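PDB 4IIY: MccF from Escherichia coli, which probably acts as a hydrolase of the S66 (LD-carboxypeptidase) family and gives its host self-immunity to the antibiotic microcin C7. Local coordinates for residues 195-200 and 359-364; 236-241 and 348-353. The protein carries 1 engineered substitution. All coordinates share one frame; numbering follows the deposited sequence.

Contact 1 of 2, residues 195-200 and 359-364; sequences SGIYTY and NISITE. With EDO (1,2-ethanediol), chain Q; EDO (1,2-ethanediol), chain O.
The ring of Y200 receives the backbone O of I360 at its edge, in the ring plane, with CD2 of Y200 3.5 Å from that oxygen, while I362 reaches it obliquely, its CD1 3.4 Å from Y200 OH. One face of the same ring is covered by CE2 of Y198, 3.7 Å above the plane and displaced toward the rim; in return Y200 CD1 lies in plane at the edge of the Y198 ring. Y200 also meets F334 edge-to-face, and its OH is hydrogen-bonded to the carbonyl O of T344. Another part of the Y198 edge meets a 1,2-ethanediol, and I362 CD1 reaches Y198 CD2 at a slant. With CG1 beside its backbone N (chi1 -50°), I362 turns CD1 to where it touches both tyrosines, and residues of helix 178-191 close over this apolar cluster.

The backbones pair antiparallel. Y198 and I362 form a hydrogen-bonded pair, N to O in both directions, and Y200 N donates to I360 O at 3.0 Å, almost in line with the carbonyl. T199 and S361 make the non-hydrogen-bonded pair between them. Their side chains point to the sheet face that Y198 and I362 do not use, and T199 OG1 and S361 OG lie 2.8 Å apart. Nearby, I197 CG2 packs alongside T363 CG2 at 3.9 Å. At one end a water bridges Y200 O and I360 N, continuing the pairing beyond the last direct bond. The contact is a short edge strand, 198-199, added antiparallel to strand 359-362 at the border of a mixed eight-stranded sheet, with tyrosines packed between sheet and helix.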
loop_
_atom_site.group_PDB
_atom_site.type_symbol
_atom_site.label_atom_id
_atom_site.label_comp_id
_atom_site.label_asym_id
_atom_site.label_seq_id
_atom_site.Cartn_x
_atom_site.Cartn_y
_atom_site.Cartn_z
ATOM N N SER B 195 20.724 -30.711 -10.487
ATOM C CA SER B 195 22.012 -31.161 -9.975
ATOM C C SER B 195 23.013 -30.019 -10.034
ATOM O O SER B 195 23.181 -29.390 -11.079
ATOM C CB SER B 195 22.527 -32.352 -10.784
ATOM O OG SER B 195 23.738 -32.845 -10.236
ATOM N N GLY B 196 23.676 -29.753 -8.917
ATOM C CA GLY B 196 24.614 -28.652 -8.843
ATOM C C GLY B 196 23.879 -27.327 -8.841
ATOM O O GLY B 196 22.669 -27.270 -9.115
ATOM N N ILE B 197 24.603 -26.261 -8.530
ATOM C CA ILE B 197 23.999 -24.940 -8.470
ATOM C C ILE B 197 23.668 -24.454 -9.873
ATOM O O ILE B 197 24.233 -24.932 -10.865
ATOM C CB ILE B 197 24.898 -23.910 -7.735
ATOM C CG1 ILE B 197 26.060 -23.435 -8.616
ATOM C CG2 ILE B 197 25.401 -24.487 -6.410
ATOM C CD1 ILE B 197 26.903 -22.350 -7.969
ATOM N N TYR B 198 22.728 -23.520 -9.953
ATOM C CA TYR B 198 22.422 -22.860 -11.210
ATOM C C TYR B 198 22.796 -21.383 -11.108
ATOM O O TYR B 198 22.263 -20.671 -10.255
ATOM C CB TYR B 198 20.937 -22.975 -11.571
ATOM C CG TYR B 198 20.656 -22.095 -12.752
ATOM C CD1 TYR B 198 21.001 -22.507 -14.031
ATOM C CD2 TYR B 198 20.156 -20.808 -12.587
ATOM C CE1 TYR B 198 20.813 -21.678 -15.129
ATOM C CE2 TYR B 198 19.965 -19.977 -13.676
ATOM C CZ TYR B 198 20.290 -20.417 -14.941
ATOM O OH TYR B 198 20.100 -19.579 -16.016
ATOM N N THR B 199 23.685 -20.913 -11.982
ATOM C CA THR B 199 24.107 -19.519 -11.980
ATOM C C THR B 199 23.410 -18.754 -13.104
ATOM O O THR B 199 23.486 -19.136 -14.276
ATOM C CB THR B 199 25.641 -19.403 -12.108
ATOM O OG1 THR B 199 26.256 -20.142 -11.040
ATOM C CG2 THR B 199 26.085 -17.944 -12.041
ATOM N N TYR B 200 22.717 -17.677 -12.746
ATOM C CA TYR B 200 21.958 -16.907 -13.723
ATOM C C TYR B 200 22.836 -16.253 -14.784
ATOM O O TYR B 200 23.924 -15.750 -14.488
ATOM C CB TYR B 200 21.123 -15.830 -13.028
ATOM C CG TYR B 200 19.850 -16.366 -12.427
ATOM C CD1 TYR B 200 18.703 -16.518 -13.205
ATOM C CD2 TYR B 200 19.789 -16.722 -11.088
ATOM C CE1 TYR B 200 17.537 -17.015 -12.671
ATOM C CE2 TYR B 200 18.619 -17.223 -10.543
ATOM C CZ TYR B 200 17.504 -17.364 -11.338
ATOM O OH TYR B 200 16.349 -17.871 -10.788
ATOM N N ASN B 359 27.757 -12.343 -9.418
ATOM C CA ASN B 359 26.803 -13.314 -9.934
ATOM C C ASN B 359 25.837 -13.785 -8.854
ATOM O O ASN B 359 26.007 -13.481 -7.669
ATOM C CB ASN B 359 27.500 -14.483 -10.658
ATOM C CG ASN B 359 28.401 -15.310 -9.741
ATOM O OD1 ASN B 359 28.085 -15.546 -8.578
ATOM N ND2 ASN B 359 29.536 -15.768 -10.284
ATOM N N ILE B 360 24.811 -14.503 -9.285
ATOM C CA ILE B 360 23.766 -14.963 -8.385
ATOM C C ILE B 360 23.334 -16.350 -8.829
ATOM O O ILE B 360 23.155 -16.602 -10.026
ATOM C CB ILE B 360 22.581 -13.949 -8.300
ATOM C CG1 ILE B 360 21.443 -14.500 -7.429
ATOM C CG2 ILE B 360 22.073 -13.535 -9.679
ATOM C CD1 ILE B 360 20.316 -13.497 -7.184
ATOM N N SER B 361 23.195 -17.255 -7.867
ATOM C CA SER B 361 22.931 -18.655 -8.151
ATOM C C SER B 361 21.831 -19.218 -7.259
ATOM O O SER B 361 21.674 -18.787 -6.114
ATOM C CB SER B 361 24.194 -19.495 -7.930
ATOM O OG SER B 361 25.295 -19.008 -8.686
ATOM N N ILE B 362 21.105 -20.202 -7.782
ATOM C CA ILE B 362 20.200 -21.017 -6.979
ATOM C C ILE B 362 21.000 -22.204 -6.440
ATOM O O ILE B 362 21.678 -22.899 -7.207
ATOM C CB ILE B 362 19.020 -21.546 -7.812
ATOM C CG1 ILE B 362 18.332 -20.422 -8.600
ATOM C CG2 ILE B 362 18.033 -22.286 -6.926
ATOM C CD1 ILE B 362 17.419 -20.933 -9.702
ATOM N N THR B 363 20.950 -22.432 -5.128
ATOM C CA THR B 363 21.781 -23.476 -4.531
ATOM C C THR B 363 20.989 -24.605 -3.879
ATOM O O THR B 363 21.578 -25.558 -3.357
ATOM C CB THR B 363 22.773 -22.900 -3.503
ATOM O OG1 THR B 363 22.049 -22.326 -2.409
ATOM C CG2 THR B 363 23.661 -21.843 -4.148
ATOM N N GLU B 364 19.664 -24.510 -3.914
ATOM C CA GLU B 364 18.802 -25.514 -3.303
ATOM C C GLU B 364 17.803 -26.046 -4.329
ATOM O O GLU B 364 17.261 -25.282 -5.134
ATOM C CB GLU B 364 18.067 -24.905 -2.104
ATOM C CG GLU B 364 17.019 -25.822 -1.494
ATOM C CD GLU B 364 16.254 -25.188 -0.348
ATOM O OE1 GLU B 364 16.559 -24.045 0.039
ATOM O OE2 GLU B 364 15.326 -25.846 0.171
HETATM C C1 EDO Q . 20.036 -25.843 -7.567
HETATM O O1 EDO Q . 20.257 -25.480 -8.930
HETATM C C2 EDO Q . 19.060 -27.011 -7.537
HETATM O O2 EDO Q . 18.653 -27.343 -8.870
HETATM C C1 EDO O . 23.401 -25.629 -13.762
HETATM O O1 EDO O . 23.563 -26.869 -13.061
HETATM C C2 EDO O . 23.073 -25.878 -15.232
HETATM O O2 EDO O . 21.721 -26.326 -15.398
HETATM O O HOH W 1 24.659 -14.240 -12.237
#

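Contact 2 of 2, residues 236-241 and 348-353; sequences KVEGRV and GVKLAI
V241 lies across L351, its CB 3.6 Å from L351 CD1 and its CG1 against L351 CG. CG1 of V241 sits between the backbone N and the carbonyl carbon (chi1 66°), a rotation that also brings it to 3.4 Å from V349 O. On the other face, E238 CB meets A352 CB at 4.2 Å, and CG of K350 touches the backbone where G239 joins R240 before the chain leads away. R240 lays CG and CD over the carbonyl of G348, then bends at chi3 so that its guanidinium reaches D265 in a salt bridge and also bonds Y155 and the E260 carbonyl. Shortening R240 to an alanine is likely to leave D265 without its charge partner, Y155 and the E260 carbonyl without their guanidinium bonds, and the G348 carbonyl less covered.

Strands 236-241 and 350-353 are antiparallel neighbours in the mixed sheet of the LD-carboxypeptidase C-terminal region; V237/I353 and G239/L351 are hydrogen-bonded pairs, E238/A352 and R240/K350 non-hydrogen-bonded ones. Six backbone hydrogen bonds join the two segments. G239 N lies nearly in line with the C=O bond of L351, though its N-H is bent (154°).

The contact is thus polar in its backbone and apolar on the face carrying V241 and L351. E238 OE2 and K350 NZ, 5.5 Å apart, are too distant for a salt bridge, so any attraction is likely to be weak and long-range; E238 bonds T363 instead.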
loop_
_atom_site.group_PDB
_atom_site.type_symbol
_atom_site.label_atom_id
_atom_site.label_comp_id
_atom_site.label_asym_id
_atom_site.label_seq_id
_atom_site.Cartn_x
_atom_site.Cartn_y
_atom_site.Cartn_z
ATOM N N LYS B 236 30.417 -13.508 -0.277
ATOM C CA LYS B 236 29.292 -14.289 -0.761
ATOM C C LYS B 236 28.264 -14.424 0.354
ATOM O O LYS B 236 28.614 -14.710 1.506
ATOM C CB LYS B 236 29.779 -15.671 -1.216
ATOM C CG LYS B 236 28.737 -16.507 -1.941
ATOM C CD LYS B 236 29.368 -17.677 -2.692
ATOM C CE LYS B 236 30.012 -18.672 -1.748
ATOM N NZ LYS B 236 30.448 -19.900 -2.475
ATOM N N VAL B 237 26.998 -14.197 0.015
ATOM C CA VAL B 237 25.895 -14.369 0.953
ATOM C C VAL B 237 24.953 -15.437 0.432
ATOM O O VAL B 237 24.497 -15.359 -0.707
ATOM C CB VAL B 237 25.096 -13.064 1.144
ATOM C CG1 VAL B 237 23.888 -13.307 2.046
ATOM C CG2 VAL B 237 25.989 -11.974 1.717
ATOM N N GLU B 238 24.649 -16.424 1.264
ATOM C CA GLU B 238 23.731 -17.493 0.897
ATOM C C GLU B 238 22.596 -17.567 1.907
ATOM O O GLU B 238 22.832 -17.610 3.117
ATOM C CB GLU B 238 24.443 -18.846 0.829
ATOM C CG GLU B 238 23.535 -19.993 0.422
ATOM C CD GLU B 238 24.303 -21.274 0.166
ATOM O OE1 GLU B 238 25.533 -21.284 0.394
ATOM O OE2 GLU B 238 23.683 -22.268 -0.266
ATOM N N GLY B 239 21.359 -17.581 1.420
ATOM C CA GLY B 239 20.203 -17.633 2.300
ATOM C C GLY B 239 18.922 -17.839 1.520
ATOM O O GLY B 239 18.890 -17.663 0.297
ATOM N N ARG B 240 17.865 -18.225 2.224
ATOM C CA ARG B 240 16.552 -18.413 1.617
ATOM C C ARG B 240 16.021 -17.097 1.067
ATOM O O ARG B 240 15.985 -16.101 1.778
ATOM C CB ARG B 240 15.575 -18.927 2.673
ATOM C CG ARG B 240 14.167 -19.127 2.144
ATOM C CD ARG B 240 13.184 -19.529 3.235
ATOM N NE ARG B 240 12.981 -18.456 4.204
ATOM C CZ ARG B 240 11.866 -18.278 4.907
ATOM N NH1 ARG B 240 10.829 -19.095 4.746
ATOM N NH2 ARG B 240 11.789 -17.269 5.765
ATOM N N VAL B 241 15.589 -17.099 -0.191
ATOM C CA VAL B 241 15.013 -15.891 -0.768
ATOM C C VAL B 241 13.508 -15.802 -0.502
ATOM O O VAL B 241 12.779 -16.794 -0.628
ATOM C CB VAL B 241 15.319 -15.770 -2.277
ATOM C CG1 VAL B 241 14.649 -16.869 -3.083
ATOM C CG2 VAL B 241 14.902 -14.396 -2.799
ATOM N N GLY B 348 11.586 -18.989 -1.898
ATOM C CA GLY B 348 11.564 -19.836 -0.717
ATOM C C GLY B 348 12.658 -20.883 -0.656
ATOM O O GLY B 348 12.633 -21.750 0.220
ATOM N N VAL B 349 13.613 -20.811 -1.578
ATOM C CA VAL B 349 14.792 -21.680 -1.556
ATOM C C VAL B 349 16.056 -20.837 -1.456
ATOM O O VAL B 349 16.026 -19.624 -1.679
ATOM C CB VAL B 349 14.888 -22.584 -2.810
ATOM C CG1 VAL B 349 13.702 -23.537 -2.879
ATOM C CG2 VAL B 349 15.001 -21.750 -4.097
ATOM N N LYS B 350 17.173 -21.484 -1.130
ATOM C CA LYS B 350 18.437 -20.784 -0.989
ATOM C C LYS B 350 19.021 -20.317 -2.323
ATOM O O LYS B 350 19.060 -21.061 -3.306
ATOM C CB LYS B 350 19.463 -21.654 -0.249
ATOM C CG LYS B 350 19.162 -21.819 1.234
ATOM C CD LYS B 350 20.159 -22.754 1.896
ATOM C CE LYS B 350 19.776 -23.025 3.342
ATOM N NZ LYS B 350 20.707 -23.990 3.998
ATOM N N LEU B 351 19.490 -19.076 -2.306
ATOM C CA LEU B 351 20.323 -18.509 -3.358
ATOM C C LEU B 351 21.668 -18.130 -2.764
ATOM O O LEU B 351 21.781 -17.897 -1.558
ATOM C CB LEU B 351 19.707 -17.227 -3.925
ATOM C CG LEU B 351 18.236 -17.211 -4.312
ATOM C CD1 LEU B 351 17.880 -15.823 -4.833
ATOM C CD2 LEU B 351 17.946 -18.277 -5.354
ATOM N N ALA B 352 22.681 -18.033 -3.616
ATOM C CA ALA B 352 23.968 -17.480 -3.215
ATOM C C ALA B 352 24.304 -16.306 -4.116
ATOM O O ALA B 352 24.358 -16.453 -5.344
ATOM C CB ALA B 352 25.075 -18.541 -3.277
ATOM N N ILE B 353 24.509 -15.141 -3.518
ATOM C CA ILE B 353 24.958 -13.979 -4.262
ATOM C C ILE B 353 26.447 -13.802 -4.005
ATOM O O ILE B 353 26.872 -13.645 -2.858
ATOM C CB ILE B 353 24.220 -12.693 -3.835
ATOM C CG1 ILE B 353 22.700 -12.868 -3.923
ATOM C CG2 ILE B 353 24.691 -11.513 -4.687
ATOM C CD1 ILE B 353 21.930 -11.711 -3.311
#

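How the contacts relate
Following the chain from its N terminus, residues 195-200 come first, and their pairing with 359-364 in contact 1 closes a loop of 158 residues. Contact 2 is nested inside it: 236-241 is met by 348-353 across 106 intervening residues, which include strands 266-270, 297-301 and 330-334 of the same sheet. Strands 350-354 and 359-362 then follow each other in the chain and lie side by side, so the two contacts, whose centres are 9 Å apart, join strands 198-199, 359-362, 350-354 and 236-245 into one antiparallel run. S361 O with A352 N and T363 OG1 with E238 OE2 probably bridge them by hydrogen bonds.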